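PDB 1VK9: DUF1893 domain-containing protein from Thermotoga maritima, which is of unknown function but has a cytidine deaminase-like fold, binds zinc and was found ADP-ribosylated. Local coordinates for residues N60-L65 and K81-H86; D85-K90 and Y103-S108. All blocks are in the same frame, centred on the assembly; numbering follows the deposited sequence.

Contact 1 of 2, residues N60-L65 and K81-H86. With ZN (zinc ion), chain D.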
loop_
_atom_site.group_PDB
_atom_site.type_symbol
_atom_site.label_atom_id
_atom_site.label_comp_id
_atom_site.label_asym_id
_atom_site.label_seq_id
_atom_site.Cartn_x
_atom_site.Cartn_y
_atom_site.Cartn_z
ATOM N N ASN A 60 11.832 1.663 -5.515
ATOM C CA ASN A 60 10.628 2.475 -5.739
ATOM C C ASN A 60 9.751 1.873 -6.837
ATOM O O ASN A 60 10.172 0.968 -7.561
ATOM C CB ASN A 60 10.991 3.925 -6.065
ATOM C CG ASN A 60 11.603 4.083 -7.463
ATOM O OD1 ASN A 60 10.897 4.088 -8.461
ATOM N ND2 ASN A 60 12.925 4.224 -7.529
ATOM N N LEU A 61 8.541 2.401 -6.961
ATOM C CA LEU A 61 7.553 1.870 -7.868
ATOM C C LEU A 61 6.985 2.962 -8.751
ATOM O O LEU A 61 5.803 2.914 -9.098
ATOM C CB LEU A 61 6.422 1.219 -7.060
ATOM C CG LEU A 61 6.709 -0.134 -6.409
ATOM C CD1 LEU A 61 5.573 -0.490 -5.481
ATOM C CD2 LEU A 61 6.883 -1.185 -7.470
ATOM N N GLU A 62 7.804 3.948 -9.115
ATOM C CA GLU A 62 7.382 4.968 -10.088
ATOM C C GLU A 62 7.071 4.361 -11.459
ATOM O O GLU A 62 7.826 3.520 -11.958
ATOM C CB GLU A 62 8.439 6.035 -10.276
ATOM C CG GLU A 62 8.663 6.887 -9.049
ATOM C CD GLU A 62 9.690 7.987 -9.253
ATOM O OE1 GLU A 62 10.155 8.232 -10.429
ATOM O OE2 GLU A 62 10.019 8.604 -8.206
ATOM N N GLY A 63 5.959 4.784 -12.066
ATOM C CA GLY A 63 5.531 4.192 -13.320
ATOM C C GLY A 63 4.656 2.979 -13.073
ATOM O O GLY A 63 4.166 2.353 -14.004
ATOM N N SER A 64 4.455 2.639 -11.808
ATOM C CA SER A 64 3.701 1.448 -11.491
ATOM C C SER A 64 2.517 1.784 -10.629
ATOM O O SER A 64 2.472 2.852 -10.019
ATOM C CB SER A 64 4.594 0.441 -10.789
ATOM O OG SER A 64 5.339 -0.266 -11.757
ATOM N N LEU A 65 1.546 0.880 -10.590
ATOM C CA LEU A 65 0.464 0.995 -9.626
ATOM C C LEU A 65 0.460 -0.214 -8.707
ATOM O O LEU A 65 0.915 -1.300 -9.100
ATOM C CB LEU A 65 -0.889 1.178 -10.317
ATOM C CG LEU A 65 -1.372 0.074 -11.226
ATOM C CD1 LEU A 65 -2.290 -0.842 -10.466
ATOM C CD2 LEU A 65 -2.106 0.702 -12.353
ATOM N N LYS A 81 6.480 5.263 0.968
ATOM C CA LYS A 81 7.913 5.368 0.764
ATOM C C LYS A 81 8.309 4.903 -0.641
ATOM O O LYS A 81 9.260 5.435 -1.235
ATOM C CB LYS A 81 8.689 4.615 1.848
ATOM C CG LYS A 81 10.196 4.594 1.662
ATOM C CD LYS A 81 10.801 6.006 1.754
ATOM C CE LYS A 81 11.850 6.149 2.853
ATOM N NZ LYS A 81 13.068 5.569 2.317
HETATM N N MSE A 82 7.560 3.952 -1.193
HETATM C CA MSE A 82 7.965 3.376 -2.469
HETATM C C MSE A 82 7.549 4.231 -3.651
HETATM O O MSE A 82 7.987 3.992 -4.773
HETATM C CB MSE A 82 7.434 1.968 -2.605
HETATM C CG MSE A 82 8.213 0.982 -1.787
HETATM SE SE MSE A 82 7.560 -0.825 -2.056
HETATM C CE MSE A 82 6.023 -0.717 -0.869
ATOM N N LYS A 83 6.702 5.222 -3.392
ATOM C CA LYS A 83 6.297 6.173 -4.413
ATOM C C LYS A 83 5.653 5.532 -5.664
ATOM O O LYS A 83 6.102 5.730 -6.799
ATOM C CB LYS A 83 7.484 7.067 -4.758
ATOM C CG LYS A 83 7.941 7.881 -3.551
ATOM C CD LYS A 83 8.814 9.086 -3.914
ATOM C CE LYS A 83 8.060 10.052 -4.810
ATOM N NZ LYS A 83 8.405 11.465 -4.550
ATOM N N PRO A 84 4.589 4.754 -5.479
ATOM C CA PRO A 84 3.843 4.266 -6.645
ATOM C C PRO A 84 3.001 5.422 -7.228
ATOM O O PRO A 84 2.722 6.378 -6.503
ATOM C CB PRO A 84 2.963 3.172 -6.048
ATOM C CG PRO A 84 2.773 3.574 -4.633
ATOM C CD PRO A 84 4.015 4.269 -4.207
ATOM N N ASP A 85 2.623 5.345 -8.500
ATOM C CA ASP A 85 1.822 6.377 -9.136
ATOM C C ASP A 85 0.425 6.384 -8.476
ATOM O O ASP A 85 -0.133 7.458 -8.176
ATOM C CB ASP A 85 1.683 6.133 -10.657
ATOM C CG ASP A 85 3.027 6.171 -11.437
ATOM O OD1 ASP A 85 4.135 6.287 -10.851
ATOM O OD2 ASP A 85 3.056 6.076 -12.684
ATOM N N HIS A 86 -0.132 5.201 -8.218
ATOM C CA HIS A 86 -1.451 5.106 -7.637
ATOM C C HIS A 86 -1.547 3.849 -6.777
ATOM O O HIS A 86 -0.945 2.824 -7.125
ATOM C CB HIS A 86 -2.474 5.076 -8.758
ATOM C CG HIS A 86 -3.902 5.040 -8.306
ATOM N ND1 HIS A 86 -4.660 6.179 -8.144
ATOM C CD2 HIS A 86 -4.733 4.000 -8.056
ATOM C CE1 HIS A 86 -5.886 5.846 -7.778
ATOM N NE2 HIS A 86 -5.956 4.529 -7.717
HETATM ZN ZN ZN D . 9.834 8.799 -12.085
#
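A type II beta turn from L61 to S64, just ahead of strand 65-68, meets the loop that leaves helix 73-82. D85 carries the contact at the turn: its OD1 takes the backbone N of G63 at 2.7 Å, with an N-H...O angle of 159°. The donor arrives on the syn side of the carboxylate, 35° out of its plane. CG of D85 stands beside the backbone N (chi1 -63°), which turns the carboxylate to the turn while D85 N donates to S64 O at 2.9 Å. One residue thus grips the turn by backbone and side chain. G63 has a positive phi, and a side chain there would press on the carbonyl of E62, which accounts for the glycine. The other end of the contact is the C-terminus of helix 73-82, where M82 O accepts from L61 N at 2.8 Å; K83, with positive phi, ends the helical path. In the cytidine deaminase-like fold this links the entry to one strand with the loop leading into its parallel neighbour, strand 86-93. L61 lies alongside selenomethionine M82, CD1 to SE 4.0 Å, and sets its CB against P84 CB at 4.1 Å. N60 OD1 receives E62 N on a lone pair at 3.2 Å, in the carbonyl plane, an Asx turn that fixes the backbone leading into E62. From there E62, extended beyond CG, carries OE1 to a zinc ion at 1.8 Å; H8 and H10, histidines of the N-terminal expression tag, supply the other two protein ligands, so this site is probably not native.

Contact 2 of 2, residues D85-K90 and Y103-S108. With ZN (zinc ion), chain E.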
loop_
_atom_site.group_PDB
_atom_site.type_symbol
_atom_site.label_atom_id
_atom_site.label_comp_id
_atom_site.label_asym_id
_atom_site.label_seq_id
_atom_site.Cartn_x
_atom_site.Cartn_y
_atom_site.Cartn_z
ATOM N N ASP A 85 2.623 5.345 -8.500
ATOM C CA ASP A 85 1.822 6.377 -9.136
ATOM C C ASP A 85 0.425 6.384 -8.476
ATOM O O ASP A 85 -0.133 7.458 -8.176
ATOM C CB ASP A 85 1.683 6.133 -10.657
ATOM C CG ASP A 85 3.027 6.171 -11.437
ATOM O OD1 ASP A 85 4.135 6.287 -10.851
ATOM O OD2 ASP A 85 3.056 6.076 -12.684
ATOM N N HIS A 86 -0.132 5.201 -8.218
ATOM C CA HIS A 86 -1.451 5.106 -7.637
ATOM C C HIS A 86 -1.547 3.849 -6.777
ATOM O O HIS A 86 -0.945 2.824 -7.125
ATOM C CB HIS A 86 -2.474 5.076 -8.758
ATOM C CG HIS A 86 -3.902 5.040 -8.306
ATOM N ND1 HIS A 86 -4.660 6.179 -8.144
ATOM C CD2 HIS A 86 -4.733 4.000 -8.056
ATOM C CE1 HIS A 86 -5.886 5.846 -7.778
ATOM N NE2 HIS A 86 -5.956 4.529 -7.717
ATOM N N ILE A 87 -2.276 3.927 -5.659
ATOM C CA ILE A 87 -2.596 2.748 -4.866
ATOM C C ILE A 87 -4.109 2.585 -4.895
ATOM O O ILE A 87 -4.843 3.530 -4.588
ATOM C CB ILE A 87 -2.128 2.921 -3.417
ATOM C CG1 ILE A 87 -0.630 3.216 -3.364
ATOM C CG2 ILE A 87 -2.464 1.694 -2.581
ATOM C CD1 ILE A 87 -0.189 3.898 -2.094
ATOM N N HIS A 88 -4.576 1.401 -5.295
ATOM C CA HIS A 88 -5.991 1.061 -5.204
ATOM C C HIS A 88 -6.157 0.055 -4.095
ATOM O O HIS A 88 -5.600 -1.025 -4.162
ATOM C CB HIS A 88 -6.533 0.455 -6.499
ATOM C CG HIS A 88 -7.986 0.088 -6.419
ATOM N ND1 HIS A 88 -8.989 1.029 -6.322
ATOM C CD2 HIS A 88 -8.604 -1.117 -6.391
ATOM C CE1 HIS A 88 -10.162 0.423 -6.259
ATOM N NE2 HIS A 88 -9.959 -0.882 -6.303
ATOM N N ALA A 89 -6.924 0.428 -3.081
ATOM C CA ALA A 89 -7.173 -0.405 -1.918
ATOM C C ALA A 89 -8.598 -0.939 -1.991
ATOM O O ALA A 89 -9.548 -0.162 -2.141
ATOM C CB ALA A 89 -6.986 0.419 -0.645
ATOM N N LYS A 90 -8.770 -2.254 -1.889
ATOM C CA LYS A 90 -10.123 -2.800 -1.873
ATOM C C LYS A 90 -10.829 -2.336 -0.591
ATOM O O LYS A 90 -11.985 -1.927 -0.625
ATOM C CB LYS A 90 -10.125 -4.318 -2.041
ATOM C CG LYS A 90 -11.507 -4.943 -1.948
ATOM C CD LYS A 90 -11.476 -6.413 -2.323
ATOM C CE LYS A 90 -12.799 -7.068 -1.986
ATOM N NZ LYS A 90 -13.151 -8.039 -3.040
ATOM N N TYR A 103 0.092 13.189 2.398
ATOM C CA TYR A 103 1.273 13.024 1.595
ATOM C C TYR A 103 1.003 13.245 0.127
ATOM O O TYR A 103 1.893 13.059 -0.686
ATOM C CB TYR A 103 1.938 11.668 1.882
ATOM C CG TYR A 103 2.772 11.759 3.131
ATOM C CD1 TYR A 103 2.176 11.677 4.392
ATOM C CD2 TYR A 103 4.146 12.007 3.061
ATOM C CE1 TYR A 103 2.937 11.806 5.551
ATOM C CE2 TYR A 103 4.919 12.135 4.218
ATOM C CZ TYR A 103 4.307 12.038 5.450
ATOM O OH TYR A 103 5.043 12.169 6.585
ATOM N N GLY A 104 -0.217 13.647 -0.219
ATOM C CA GLY A 104 -0.593 13.857 -1.602
ATOM C C GLY A 104 -0.355 12.658 -2.501
ATOM O O GLY A 104 0.004 12.826 -3.655
ATOM N N GLN A 105 -0.494 11.442 -1.977
ATOM C CA GLN A 105 -0.385 10.225 -2.780
ATOM C C GLN A 105 -1.717 9.997 -3.496
ATOM O O GLN A 105 -2.778 10.252 -2.931
ATOM C CB GLN A 105 -0.077 9.047 -1.887
ATOM C CG GLN A 105 -0.260 7.712 -2.523
ATOM C CD GLN A 105 0.870 7.343 -3.473
ATOM O OE1 GLN A 105 2.038 7.491 -3.138
ATOM N NE2 GLN A 105 0.522 6.853 -4.654
ATOM N N SER A 106 -1.669 9.532 -4.739
ATOM C CA SER A 106 -2.889 9.256 -5.494
ATOM C C SER A 106 -3.383 7.867 -5.149
ATOM O O SER A 106 -2.626 6.897 -5.198
ATOM C CB SER A 106 -2.625 9.357 -6.979
ATOM O OG SER A 106 -3.655 8.725 -7.686
ATOM N N PHE A 107 -4.647 7.766 -4.765
ATOM C CA PHE A 107 -5.151 6.469 -4.330
ATOM C C PHE A 107 -6.671 6.396 -4.512
ATOM O O PHE A 107 -7.315 7.413 -4.646
ATOM C CB PHE A 107 -4.731 6.183 -2.876
ATOM C CG PHE A 107 -5.484 7.002 -1.863
ATOM C CD1 PHE A 107 -5.046 8.285 -1.527
ATOM C CD2 PHE A 107 -6.646 6.499 -1.265
ATOM C CE1 PHE A 107 -5.754 9.068 -0.606
ATOM C CE2 PHE A 107 -7.359 7.268 -0.351
ATOM C CZ PHE A 107 -6.911 8.564 -0.011
ATOM N N SER A 108 -7.220 5.189 -4.540
ATOM C CA SER A 108 -8.654 5.005 -4.658
ATOM C C SER A 108 -9.004 3.806 -3.805
ATOM O O SER A 108 -8.108 3.027 -3.473
ATOM C CB SER A 108 -9.066 4.791 -6.122
ATOM O OG SER A 108 -8.352 3.711 -6.690
HETATM ZN ZN ZN E . -11.383 -2.371 -6.281
HETATM O O HOH W 1 -10.420 -4.257 -5.641
#
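The H86 ring is held at both nitrogens by serines of 103-108: ND1 is hydrogen-bonded to S106 OG at 2.8 Å and NE2 to S108 OG at 2.7 Å. CG stands opposite the backbone N (chi1 -177°), carrying the ring across to the neighbouring strand, where F107 CA lies over one face, 3.9 Å from the ring centroid. S108 OG also accepts from H88 ND1 at 2.8 Å, 8° out of that ring's plane, and H88 NE2 binds a zinc ion at 2.1 Å; D110 and a water are further ligands. S108 is thus a second-shell residue that, with the metal, helps fix the H88 ring. Replacing H86 with a leucine would probably leave both serine hydroxyls without this partner and let S108 OG turn, weakening its hold on H88. Parallel pairing sets the register: I87 N donates to S106 O at 3.0 Å, S108 N to I87 O at 2.9 Å, and A89 N to S108 O, nearly straight at 171°. The strands are the two arms of a beta-alpha-beta unit; I87 and F107 both pack on M100 of the connecting helix 94-102, whereas H88 touches L18 and L22 of helix 15-27.

The two contacts lie about 9 Å apart, centre to centre, and share D85 and H86, near the start of strand 86-93. Along the chain 60-65 comes first, then helix 73-82, whose end opens 81-86, then 85-90 on strand 86-93, helix 94-102, and last the segment 103-108. Strand 86-93 pairs in parallel with both 65-68 and 107-109; contact 1 lies on the first side and contact 2 on the second, so the middle strand is held from two neighbours in one mixed sheet. A probable hydrogen bond from Q105 NE2 to P84 O, 2.9 Å, joins them directly. E62 of contact 1 shares its zinc with tag histidines, whereas H88 of contact 2 shares another with D110 and a water.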